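Local coordinates for epidermal growth factor receptor pathway substrate 8-like protein 1 (Mus musculus, PDB 2CY4) that probably acts as an adaptor in epidermal growth factor receptor signalling through a phosphotyrosine-binding domain of PH-like fold, at residues A[6-11]-A[52-57]. Sequence-based numbering, arbitrary orientation.
Sequences ADVSQY and LLRVSP. With CA (calcium ion), chain B.
Ser9 and Val55 meet across an antiparallel strand pair at whose end a hydrated calcium ion sits, and one calcium-bound water (water 3) joins both residues: it lies 2.7 Å from Ser9 OG and also approaches Val55 O. The strands are the first two of the PTB domain's PH-like antiparallel sheet, 9-20 and 49-55; the short segments run at 158° to one another. Two hydrogen-bonded pairs define the register. In Ser9–Val55, Ser9 N reaches Val55 O at 2.8 Å and Val55 N returns to Ser9 O; Tyr11–Leu53 has the same two-bond pattern. Between them Gln10 and Arg54 make the non-hydrogen-bonded pair, with Gln10 CA donating a CA-H...O contact to Leu53 O.

Ser9, Tyr11, Leu53 and Val55 share the face covered by the C-terminal helix 119-133. With CG anti to its carbonyl carbon (chi1 -55°), Tyr11 brings its ring edge, CE1, to 4.1 Å from Val55 CG2, while its OH and Ser9 OG both hydrogen-bond to Asp125 of that helix. Asp125 binds the calcium too, completing a shell of Asp7 OD1, at 2.6 Å from the metal, and five waters. With two protein carboxylates and mostly water around it, the ion bridges the N-terminal segment to the helix.

Gln10 and Arg54 occupy the other face. Val8, just before the strand, reaches Arg54 with its CG1 3.8 Å from CG, the two side chains crossing at a slant; the Arg54 chain then bends at chi3, and its guanidinium lies only 23° from the plane of the Gln10 amide. Past the last bridge the segments stay close: Pro57 CD packs 3.2 Å from Asp7 O, the same carbonyl oxygen that accepts a hydrogen bond from calcium-bound water 2.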
ATOM      1  N   ALA A   6       6.615  27.265   0.864  1.00 50.61           N
ATOM      2  CA  ALA A   6       7.628  26.119   0.773  1.00 58.39           C
ATOM      3  C   ALA A   6       7.862  25.481   2.186  1.00 53.30           C
ATOM      4  O   ALA A   6       8.970  25.274   2.687  1.00 41.29           O
ATOM      5  CB  ALA A   6       8.950  26.647   0.181  1.00 61.46           C
ATOM      6  N   ASP A   7       6.767  25.089   2.809  1.00 47.56           N
ATOM      7  CA  ASP A   7       6.881  24.630   4.145  1.00 44.57           C
ATOM      8  C   ASP A   7       6.393  23.223   4.405  1.00 48.42           C
ATOM      9  O   ASP A   7       6.018  22.481   3.484  1.00 46.19           O
ATOM     10  CB  ASP A   7       6.139  25.655   5.042  1.00 45.95           C
ATOM     11  CG  ASP A   7       4.688  25.760   4.720  1.00 56.86           C
ATOM     12  OD1 ASP A   7       4.326  25.375   3.580  1.00 55.52           O
ATOM     13  OD2 ASP A   7       3.909  26.238   5.594  1.00 62.86           O
ATOM     14  N   VAL A   8       6.423  22.874   5.683  1.00 40.23           N
ATOM     15  CA  VAL A   8       5.942  21.587   6.188  1.00 41.02           C
ATOM     16  C   VAL A   8       4.707  21.940   7.040  1.00 40.69           C
ATOM     17  O   VAL A   8       4.763  22.860   7.849  1.00 41.14           O
ATOM     18  CB  VAL A   8       6.950  20.903   7.103  1.00 40.55           C
ATOM     19  CG1 VAL A   8       6.372  19.495   7.492  1.00 41.23           C
ATOM     20  CG2 VAL A   8       8.285  20.721   6.336  1.00 38.40           C
ATOM     21  N   SER A   9       3.598  21.230   6.846  1.00 38.51           N
ATOM     22  CA  SER A   9       2.362  21.484   7.593  1.00 40.64           C
ATOM     23  C   SER A   9       1.826  20.087   7.993  1.00 39.06           C
ATOM     24  O   SER A   9       2.201  19.077   7.414  1.00 39.78           O
ATOM     25  CB  SER A   9       1.372  22.269   6.694  1.00 36.82           C
ATOM     26  OG  SER A   9       1.040  21.468   5.561  1.00 43.19           O
ATOM     27  N   GLN A  10       0.912  20.025   8.957  1.00 34.66           N
ATOM     28  CA  GLN A  10       0.452  18.734   9.401  1.00 35.17           C
ATOM     29  C   GLN A  10      -0.977  18.942   9.878  1.00 39.68           C
ATOM     30  O   GLN A  10      -1.327  19.992  10.435  1.00 38.13           O
ATOM     31  CB  GLN A  10       1.361  18.280  10.523  1.00 41.65           C
ATOM     32  CG  GLN A  10       1.168  16.864  10.905  1.00 48.20           C
ATOM     33  CD  GLN A  10       2.201  16.470  11.942  1.00 53.11           C
ATOM     34  OE1 GLN A  10       2.058  16.753  13.131  1.00 52.46           O
ATOM     35  NE2 GLN A  10       3.260  15.857  11.490  1.00 51.79           N
ATOM     36  N   TYR A  11      -1.817  17.994   9.564  1.00 35.01           N
ATOM     37  CA  TYR A  11      -3.206  18.075   9.948  1.00 31.49           C
ATOM     38  C   TYR A  11      -3.641  16.776  10.580  1.00 35.96           C
ATOM     39  O   TYR A  11      -3.168  15.668  10.190  1.00 39.43           O
ATOM     40  CB  TYR A  11      -4.078  18.234   8.703  1.00 30.28           C
ATOM     41  CG  TYR A  11      -3.696  19.396   7.837  1.00 35.35           C
ATOM     42  CD1 TYR A  11      -2.730  19.250   6.835  1.00 34.87           C
ATOM     43  CD2 TYR A  11      -4.306  20.656   8.005  1.00 35.05           C
ATOM     44  CE1 TYR A  11      -2.368  20.318   5.996  1.00 36.81           C
ATOM     45  CE2 TYR A  11      -3.942  21.749   7.176  1.00 33.60           C
ATOM     46  CZ  TYR A  11      -2.978  21.558   6.180  1.00 42.43           C
ATOM     47  OH  TYR A  11      -2.612  22.627   5.402  1.00 40.58           O
ATOM     48  N   LEU A  52      -2.206  11.555  11.308  1.00 31.46           N
ATOM     49  CA  LEU A  52      -1.555  12.796  11.049  1.00 32.35           C
ATOM     50  C   LEU A  52      -1.241  12.837   9.526  1.00 41.10           C
ATOM     51  O   LEU A  52      -0.745  11.848   8.921  1.00 41.14           O
ATOM     52  CB  LEU A  52      -0.295  12.814  11.821  1.00 42.53           C
ATOM     53  CG  LEU A  52      -0.258  13.508  13.148  1.00 55.23           C
ATOM     54  CD1 LEU A  52      -1.524  13.331  13.891  1.00 52.75           C
ATOM     55  CD2 LEU A  52       0.984  12.952  13.915  1.00 53.85           C
ATOM     56  N   LEU A  53      -1.631  13.923   8.872  1.00 35.53           N
ATOM     57  CA  LEU A  53      -1.361  14.042   7.432  1.00 36.04           C
ATOM     58  C   LEU A  53      -0.421  15.217   7.298  1.00 33.06           C
ATOM     59  O   LEU A  53      -0.794  16.338   7.569  1.00 31.85           O
ATOM     60  CB  LEU A  53      -2.660  14.230   6.621  1.00 32.26           C
ATOM     61  CG  LEU A  53      -2.526  14.175   5.087  1.00 34.00           C
ATOM     62  CD1 LEU A  53      -3.872  13.895   4.424  1.00 35.79           C
ATOM     63  CD2 LEU A  53      -1.949  15.493   4.556  1.00 36.30           C
ATOM     64  N   ARG A  54       0.784  14.946   6.820  1.00 35.56           N
ATOM     65  CA  ARG A  54       1.822  15.948   6.722  1.00 33.86           C
ATOM     66  C   ARG A  54       2.107  16.261   5.281  1.00 39.40           C
ATOM     67  O   ARG A  54       2.225  15.364   4.486  1.00 37.59           O
ATOM     68  CB  ARG A  54       3.096  15.410   7.401  1.00 39.49           C
ATOM     69  CG  ARG A  54       4.324  16.323   7.289  1.00 46.28           C
ATOM     70  CD  ARG A  54       5.473  15.688   8.046  1.00 49.70           C
ATOM     71  NE  ARG A  54       5.112  15.484   9.453  1.00 56.99           N
ATOM     72  CZ  ARG A  54       5.854  14.800  10.335  1.00 65.16           C
ATOM     73  NH1 ARG A  54       7.002  14.252   9.950  1.00 53.72           N
ATOM     74  NH2 ARG A  54       5.445  14.646  11.599  1.00 55.84           N
ATOM     75  N   VAL A  55       2.203  17.550   4.961  1.00 37.21           N
ATOM     76  CA  VAL A  55       2.483  18.017   3.592  1.00 35.17           C
ATOM     77  C   VAL A  55       3.814  18.789   3.660  1.00 42.44           C
ATOM     78  O   VAL A  55       3.998  19.752   4.451  1.00 42.17           O
ATOM     79  CB  VAL A  55       1.367  18.997   3.130  1.00 37.61           C
ATOM     80  CG1 VAL A  55       1.542  19.447   1.689  1.00 33.52           C
ATOM     81  CG2 VAL A  55      -0.007  18.335   3.287  1.00 38.94           C
ATOM     82  N   SER A  56       4.765  18.353   2.842  1.00 42.02           N
ATOM     83  CA  SER A  56       6.054  19.042   2.766  1.00 42.38           C
ATOM     84  C   SER A  56       6.311  19.326   1.263  1.00 49.64           C
ATOM     85  O   SER A  56       5.524  18.897   0.406  1.00 45.81           O
ATOM     86  CB  SER A  56       7.130  18.154   3.322  1.00 40.47           C
ATOM     87  OG  SER A  56       7.504  17.256   2.318  1.00 38.79           O
ATOM     88  N   PRO A  57       7.395  20.060   0.928  1.00 49.69           N
ATOM     89  CA  PRO A  57       7.682  20.369  -0.488  1.00 44.73           C
ATOM     90  C   PRO A  57       7.933  19.151  -1.335  1.00 40.66           C
ATOM     91  O   PRO A  57       7.705  19.226  -2.510  1.00 46.64           O
ATOM     92  CB  PRO A  57       8.898  21.287  -0.434  1.00 46.14           C
ATOM     93  CG  PRO A  57       8.683  22.025   0.937  1.00 47.92           C
ATOM     94  CD  PRO A  57       8.225  20.874   1.839  1.00 49.95           C
TER
HETATM   95 CA    CA B 500       2.403  24.142   2.289  1.00 44.41          CA
HETATM   96  O   HOH W   1       1.103  25.335   3.919  1.00 41.63           O
HETATM   97  O   HOH W   2       4.318  23.101   1.203  1.00 39.03           O
HETATM   98  O   HOH W   3       2.849  22.402   3.721  1.00 37.00           O
HETATM   99  O   HOH W   4       2.452  26.261   1.537  1.00 60.76           O
HETATM  100  O   HOH W   5       1.566  23.943  -0.229  1.00 44.30           O